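Phosphoethanolamine N-methyltransferase 1 (Haemonchus contortus, PDB 4KRG) probably transfers a methyl group from S-adenosylmethionine to phosphoethanolamine in nematode phosphocholine biosynthesis. Local coordinates at residues T73-F87 / R98-D111. Residues are numbered along the deposited sequence; the frame is centred on the assembly and turned at random.
Sequences TVLAETARWVLSTDF and RNAHMGNISYQIGD. With SAH (S-adenosyl-L-homocysteine), chain D.
Val-82 N donates to Asn-104 O at the start of a ladder of backbone hydrogen bonds that ends with Gly-110 N to Asp-86 O. The ladder joins strand 81-86 to strand 105-109, the two parallel strands of a beta-alpha-beta unit connected through helix 89-98, in the Rossmann-like methyltransferase fold. Both strands lead into the S-adenosylhomocysteine site. There Asp-86 OD2 accepts a hydrogen bond from the ribose hydroxyl O2' of the ligand at 2.7 Å. Turning CG of Phe-87 between its backbone N and carbonyl carbon (chi1 72°) puts the ring face against the adenine, with ligand C5 3.5 Å above the ring plane. From the other segment, Asp-111 OD1 accepts a hydrogen bond from adenine N6 at 2.8 Å. OD2 of Asp-111 forms a salt bridge with Arg-13, and Val-113 N also bonds OD1. A water bridges Thr-85 OG1 and Gly-110 O.

At the far end, the side chain of Asn-104 ties the residue before strand 105-109 to the turn between helix 70-78 and strand 81-86. Its ND2 donates to Ala-76 O at 2.9 Å, on a carbonyl lone pair, and to Arg-80 O at 3.3 Å, from above that carbonyl plane. The methyl of Ala-76 packs on Ile-105 CG1 (3.6 Å) and on CE of selenomethionine Met-102. Nearer the start of segment 73-87, Thr-73 OG1 is hydrogen-bonded to Asn-99 OD1, a short 2.5 Å, and also to Gly-69 O. On the sheet face of Leu-83 and Thr-85, the indole of Trp-81 meets Ser-106 by its edge: NE1 donates to OG at 3.0 Å, and OG lies 8° out of the ring plane.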
loop_
_atom_site.group_PDB
_atom_site.type_symbol
_atom_site.label_atom_id
_atom_site.label_comp_id
_atom_site.label_asym_id
_atom_site.label_seq_id
_atom_site.Cartn_x
_atom_site.Cartn_y
_atom_site.Cartn_z
ATOM N N THR A 73 -0.562 -23.915 3.648
ATOM C CA THR A 73 -0.389 -24.684 4.872
ATOM C C THR A 73 -1.083 -24.039 6.071
ATOM O O THR A 73 -1.780 -24.714 6.823
ATOM C CB THR A 73 1.107 -24.889 5.176
ATOM O OG1 THR A 73 1.694 -25.682 4.137
ATOM C CG2 THR A 73 1.288 -25.598 6.499
ATOM N N VAL A 74 -0.903 -22.735 6.239
ATOM C CA VAL A 74 -1.471 -22.038 7.382
ATOM C C VAL A 74 -2.912 -21.592 7.122
ATOM O O VAL A 74 -3.733 -21.578 8.039
ATOM C CB VAL A 74 -0.590 -20.841 7.811
ATOM C CG1 VAL A 74 -1.158 -20.172 9.054
ATOM C CG2 VAL A 74 0.840 -21.299 8.085
ATOM N N LEU A 75 -3.222 -21.244 5.876
ATOM C CA LEU A 75 -4.581 -20.830 5.516
ATOM C C LEU A 75 -5.602 -21.925 5.831
ATOM O O LEU A 75 -6.668 -21.654 6.376
ATOM C CB LEU A 75 -4.669 -20.443 4.036
ATOM C CG LEU A 75 -3.953 -19.167 3.566
ATOM C CD1 LEU A 75 -3.905 -19.118 2.039
ATOM C CD2 LEU A 75 -4.636 -17.914 4.101
ATOM N N ALA A 76 -5.253 -23.164 5.506
ATOM C CA ALA A 76 -6.147 -24.297 5.731
ATOM C C ALA A 76 -6.315 -24.661 7.208
ATOM O O ALA A 76 -7.127 -25.523 7.538
ATOM C CB ALA A 76 -5.676 -25.503 4.948
ATOM N N GLU A 77 -5.553 -24.031 8.097
ATOM C CA GLU A 77 -5.722 -24.268 9.530
ATOM C C GLU A 77 -7.043 -23.716 10.031
ATOM O O GLU A 77 -7.635 -24.265 10.954
ATOM C CB GLU A 77 -4.588 -23.630 10.337
ATOM C CG GLU A 77 -3.250 -24.322 10.228
ATOM C CD GLU A 77 -2.155 -23.578 10.977
ATOM O OE1 GLU A 77 -2.483 -22.651 11.750
ATOM O OE2 GLU A 77 -0.965 -23.917 10.786
ATOM N N THR A 78 -7.497 -22.613 9.443
ATOM C CA THR A 78 -8.736 -21.994 9.908
ATOM C C THR A 78 -9.845 -21.878 8.859
ATOM O O THR A 78 -11.025 -21.873 9.207
ATOM C CB THR A 78 -8.478 -20.637 10.576
ATOM O OG1 THR A 78 -7.712 -19.803 9.699
ATOM C CG2 THR A 78 -7.709 -20.842 11.876
ATOM N N ALA A 79 -9.470 -21.793 7.584
ATOM C CA ALA A 79 -10.449 -21.752 6.498
ATOM C C ALA A 79 -11.201 -23.075 6.430
ATOM O O ALA A 79 -10.650 -24.126 6.768
ATOM C CB ALA A 79 -9.770 -21.481 5.175
ATOM N N ARG A 80 -12.453 -23.037 5.993
ATOM C CA ARG A 80 -13.191 -24.277 5.811
ATOM C C ARG A 80 -12.501 -25.124 4.756
ATOM O O ARG A 80 -12.313 -26.323 4.934
ATOM C CB ARG A 80 -14.635 -24.020 5.397
ATOM C CG ARG A 80 -15.417 -25.307 5.210
ATOM C CD ARG A 80 -16.873 -25.068 4.884
ATOM N NE ARG A 80 -17.066 -24.573 3.525
ATOM C CZ ARG A 80 -18.231 -24.603 2.885
ATOM N NH1 ARG A 80 -19.306 -25.110 3.478
ATOM N NH2 ARG A 80 -18.317 -24.126 1.653
ATOM N N TRP A 81 -12.100 -24.480 3.669
ATOM C CA TRP A 81 -11.540 -25.177 2.524
ATOM C C TRP A 81 -10.643 -24.232 1.745
ATOM O O TRP A 81 -10.915 -23.038 1.657
ATOM C CB TRP A 81 -12.676 -25.672 1.642
ATOM C CG TRP A 81 -12.283 -26.220 0.304
ATOM C CD1 TRP A 81 -11.802 -27.470 0.031
ATOM C CD2 TRP A 81 -12.395 -25.548 -0.953
ATOM N NE1 TRP A 81 -11.590 -27.607 -1.320
ATOM C CE2 TRP A 81 -11.949 -26.441 -1.948
ATOM C CE3 TRP A 81 -12.823 -24.271 -1.336
ATOM C CZ2 TRP A 81 -11.919 -26.097 -3.304
ATOM C CZ3 TRP A 81 -12.794 -23.932 -2.676
ATOM C CH2 TRP A 81 -12.346 -24.841 -3.646
ATOM N N VAL A 82 -9.565 -24.769 1.191
ATOM C CA VAL A 82 -8.646 -23.977 0.385
ATOM C C VAL A 82 -8.393 -24.693 -0.934
ATOM O O VAL A 82 -8.114 -25.889 -0.948
ATOM C CB VAL A 82 -7.300 -23.769 1.105
ATOM C CG1 VAL A 82 -6.383 -22.861 0.289
ATOM C CG2 VAL A 82 -7.523 -23.210 2.504
ATOM N N LEU A 83 -8.512 -23.962 -2.036
ATOM C CA LEU A 83 -8.060 -24.452 -3.331
ATOM C C LEU A 83 -6.703 -23.842 -3.630
ATOM O O LEU A 83 -6.559 -22.622 -3.694
ATOM C CB LEU A 83 -9.039 -24.071 -4.437
ATOM C CG LEU A 83 -8.481 -24.249 -5.850
ATOM C CD1 LEU A 83 -8.247 -25.716 -6.146
ATOM C CD2 LEU A 83 -9.407 -23.637 -6.886
ATOM N N SER A 84 -5.708 -24.695 -3.823
ATOM C CA SER A 84 -4.340 -24.238 -4.002
ATOM C C SER A 84 -3.885 -24.557 -5.424
ATOM O O SER A 84 -3.918 -25.714 -5.843
ATOM C CB SER A 84 -3.452 -24.941 -2.987
ATOM O OG SER A 84 -2.340 -24.152 -2.652
ATOM N N THR A 85 -3.474 -23.532 -6.172
ATOM C CA THR A 85 -3.120 -23.708 -7.583
ATOM C C THR A 85 -1.741 -23.128 -7.913
ATOM O O THR A 85 -1.300 -22.162 -7.295
ATOM C CB THR A 85 -4.146 -23.038 -8.518
ATOM O OG1 THR A 85 -3.941 -21.619 -8.522
ATOM C CG2 THR A 85 -5.566 -23.336 -8.076
ATOM N N ASP A 86 -1.074 -23.722 -8.899
ATOM C CA ASP A 86 0.182 -23.194 -9.428
ATOM C C ASP A 86 0.399 -23.801 -10.803
ATOM O O ASP A 86 -0.061 -24.913 -11.064
ATOM C CB ASP A 86 1.352 -23.545 -8.504
ATOM C CG ASP A 86 2.537 -22.608 -8.673
ATOM O OD1 ASP A 86 2.582 -21.576 -7.968
ATOM O OD2 ASP A 86 3.423 -22.894 -9.511
ATOM N N PHE A 87 1.090 -23.090 -11.692
ATOM C CA PHE A 87 1.308 -23.649 -13.027
ATOM C C PHE A 87 2.589 -24.485 -13.155
ATOM O O PHE A 87 2.850 -25.080 -14.198
ATOM C CB PHE A 87 1.112 -22.606 -14.152
ATOM C CG PHE A 87 2.203 -21.567 -14.264
ATOM C CD1 PHE A 87 2.277 -20.777 -15.397
ATOM C CD2 PHE A 87 3.135 -21.372 -13.260
ATOM C CE1 PHE A 87 3.257 -19.825 -15.531
ATOM C CE2 PHE A 87 4.123 -20.418 -13.392
ATOM C CZ PHE A 87 4.183 -19.641 -14.526
ATOM N N ARG A 98 4.118 -31.651 1.706
ATOM C CA ARG A 98 4.186 -30.890 2.948
ATOM C C ARG A 98 2.850 -30.928 3.677
ATOM O O ARG A 98 2.798 -30.983 4.902
ATOM C CB ARG A 98 4.562 -29.435 2.651
ATOM C CG ARG A 98 5.904 -29.246 1.946
ATOM C CD ARG A 98 6.122 -27.791 1.540
ATOM N NE ARG A 98 6.029 -26.890 2.686
ATOM C CZ ARG A 98 5.030 -26.038 2.898
ATOM N NH1 ARG A 98 4.035 -25.953 2.032
ATOM N NH2 ARG A 98 5.031 -25.272 3.981
ATOM N N ASN A 99 1.770 -30.906 2.907
ATOM C CA ASN A 99 0.426 -30.794 3.462
ATOM C C ASN A 99 -0.354 -32.105 3.449
ATOM O O ASN A 99 -1.585 -32.106 3.513
ATOM C CB ASN A 99 -0.351 -29.708 2.713
ATOM C CG ASN A 99 0.233 -28.330 2.928
ATOM O OD1 ASN A 99 0.647 -27.990 4.039
ATOM N ND2 ASN A 99 0.280 -27.530 1.866
ATOM N N ALA A 100 0.368 -33.220 3.380
ATOM C CA ALA A 100 -0.259 -34.538 3.355
ATOM C C ALA A 100 -1.046 -34.817 4.629
ATOM O O ALA A 100 -1.931 -35.668 4.651
ATOM C CB ALA A 100 0.784 -35.616 3.129
ATOM N N HIS A 101 -0.719 -34.096 5.694
ATOM C CA HIS A 101 -1.379 -34.304 6.975
ATOM C C HIS A 101 -2.719 -33.576 7.069
ATOM O O HIS A 101 -3.447 -33.723 8.053
ATOM C CB HIS A 101 -0.469 -33.860 8.118
ATOM C CG HIS A 101 -0.111 -32.409 8.076
ATOM N ND1 HIS A 101 0.624 -31.847 7.056
ATOM C CD2 HIS A 101 -0.381 -31.401 8.941
ATOM C CE1 HIS A 101 0.791 -30.560 7.290
ATOM N NE2 HIS A 101 0.190 -30.262 8.428
HETATM N N MSE A 102 -3.049 -32.794 6.045
HETATM C CA MSE A 102 -4.288 -32.027 6.075
HETATM C C MSE A 102 -5.307 -32.549 5.075
HETATM O O MSE A 102 -4.948 -33.168 4.081
HETATM C CB MSE A 102 -3.997 -30.554 5.839
HETATM C CG MSE A 102 -2.916 -30.049 6.757
HETATM SE SE MSE A 102 -2.668 -28.145 6.636
HETATM C CE MSE A 102 -4.255 -27.583 7.600
ATOM N N GLY A 103 -6.583 -32.301 5.340
ATOM C CA GLY A 103 -7.637 -32.897 4.543
ATOM C C GLY A 103 -8.631 -31.930 3.930
ATOM O O GLY A 103 -9.608 -32.361 3.320
ATOM N N ASN A 104 -8.392 -30.629 4.076
ATOM C CA ASN A 104 -9.301 -29.623 3.521
ATOM C C ASN A 104 -8.673 -28.779 2.416
ATOM O O ASN A 104 -9.078 -27.638 2.192
ATOM C CB ASN A 104 -9.859 -28.707 4.613
ATOM C CG ASN A 104 -8.778 -27.882 5.307
ATOM O OD1 ASN A 104 -7.622 -28.299 5.404
ATOM N ND2 ASN A 104 -9.159 -26.705 5.803
ATOM N N ILE A 105 -7.686 -29.344 1.730
ATOM C CA ILE A 105 -7.027 -28.646 0.637
ATOM C C ILE A 105 -7.234 -29.378 -0.685
ATOM O O ILE A 105 -6.942 -30.571 -0.799
ATOM C CB ILE A 105 -5.513 -28.518 0.876
ATOM C CG1 ILE A 105 -5.226 -27.821 2.209
ATOM C CG2 ILE A 105 -4.867 -27.749 -0.266
ATOM C CD1 ILE A 105 -3.780 -27.906 2.627
ATOM N N SER A 106 -7.745 -28.659 -1.679
ATOM C CA SER A 106 -7.793 -29.162 -3.042
ATOM C C SER A 106 -6.602 -28.591 -3.804
ATOM O O SER A 106 -6.175 -27.464 -3.534
ATOM C CB SER A 106 -9.099 -28.751 -3.728
ATOM O OG SER A 106 -10.206 -29.494 -3.239
ATOM N N TYR A 107 -6.075 -29.366 -4.749
ATOM C CA TYR A 107 -4.917 -28.950 -5.540
ATOM C C TYR A 107 -5.218 -28.874 -7.026
ATOM O O TYR A 107 -5.928 -29.711 -7.574
ATOM C CB TYR A 107 -3.751 -29.913 -5.326
ATOM C CG TYR A 107 -3.307 -29.995 -3.898
ATOM C CD1 TYR A 107 -2.444 -29.049 -3.370
ATOM C CD2 TYR A 107 -3.758 -31.010 -3.068
ATOM C CE1 TYR A 107 -2.035 -29.112 -2.053
ATOM C CE2 TYR A 107 -3.349 -31.082 -1.747
ATOM C CZ TYR A 107 -2.488 -30.130 -1.251
ATOM O OH TYR A 107 -2.079 -30.191 0.055
ATOM N N GLN A 108 -4.653 -27.882 -7.694
ATOM C CA GLN A 108 -4.817 -27.809 -9.136
ATOM C C GLN A 108 -3.539 -27.338 -9.793
ATOM O O GLN A 108 -2.853 -26.470 -9.264
ATOM C CB GLN A 108 -5.976 -26.883 -9.501
ATOM C CG GLN A 108 -6.197 -26.751 -10.988
ATOM C CD GLN A 108 -7.520 -26.121 -11.323
ATOM O OE1 GLN A 108 -8.581 -26.633 -10.959
ATOM N NE2 GLN A 108 -7.471 -25.008 -12.030
ATOM N N ILE A 109 -3.208 -27.937 -10.931
ATOM C CA ILE A 109 -2.093 -27.465 -11.734
ATOM C C ILE A 109 -2.683 -26.757 -12.942
ATOM O O ILE A 109 -3.447 -27.351 -13.700
ATOM C CB ILE A 109 -1.202 -28.624 -12.214
ATOM C CG1 ILE A 109 -0.685 -29.429 -11.022
ATOM C CG2 ILE A 109 -0.035 -28.094 -13.025
ATOM C CD1 ILE A 109 -0.038 -30.755 -11.406
ATOM N N GLY A 110 -2.343 -25.487 -13.114
ATOM C CA GLY A 110 -2.836 -24.715 -14.240
ATOM C C GLY A 110 -2.416 -23.262 -14.154
ATOM O O GLY A 110 -1.963 -22.787 -13.111
ATOM N N ASP A 111 -2.570 -22.547 -15.261
ATOM C CA ASP A 111 -2.228 -21.136 -15.302
ATOM C C ASP A 111 -3.386 -20.316 -14.738
ATOM O O ASP A 111 -4.547 -20.582 -15.043
ATOM C CB ASP A 111 -1.932 -20.723 -16.745
ATOM C CG ASP A 111 -1.284 -19.361 -16.844
ATOM O OD1 ASP A 111 -1.848 -18.387 -16.300
ATOM O OD2 ASP A 111 -0.202 -19.262 -17.465
HETATM N N SAH D . 2.914 -17.193 -3.704
HETATM C CA SAH D . 3.961 -18.120 -3.247
HETATM C CB SAH D . 5.006 -18.296 -4.402
HETATM C CG SAH D . 5.598 -16.981 -4.907
HETATM S SD SAH D . 6.632 -17.117 -6.394
HETATM C C SAH D . 4.601 -17.631 -2.009
HETATM O O SAH D . 4.736 -16.431 -1.827
HETATM O OXT SAH D . 5.251 -18.411 -1.348
HETATM C "C5'" SAH D . 5.468 -17.246 -7.776
HETATM C "C4'" SAH D . 4.605 -18.383 -7.860
HETATM O "O4'" SAH D . 3.483 -18.074 -8.731
HETATM C "C3'" SAH D . 5.293 -19.542 -8.460
HETATM O "O3'" SAH D . 4.865 -20.721 -7.817
HETATM C "C2'" SAH D . 4.842 -19.551 -9.844
HETATM O "O2'" SAH D . 4.885 -20.845 -10.379
HETATM C "C1'" SAH D . 3.454 -19.044 -9.733
HETATM N N9 SAH D . 2.914 -18.462 -11.011
HETATM C C8 SAH D . 3.400 -17.424 -11.705
HETATM N N7 SAH D . 2.532 -17.159 -12.683
HETATM C C5 SAH D . 1.504 -18.009 -12.615
HETATM C C6 SAH D . 0.336 -18.188 -13.375
HETATM N N6 SAH D . 0.054 -17.389 -14.458
HETATM N N1 SAH D . -0.511 -19.168 -13.010
HETATM C C2 SAH D . -0.268 -19.955 -11.969
HETATM N N3 SAH D . 0.843 -19.808 -11.226
HETATM C C4 SAH D . 1.737 -18.848 -11.524
HETATM O O HOH W 1 -4.257 -21.382 -11.456
#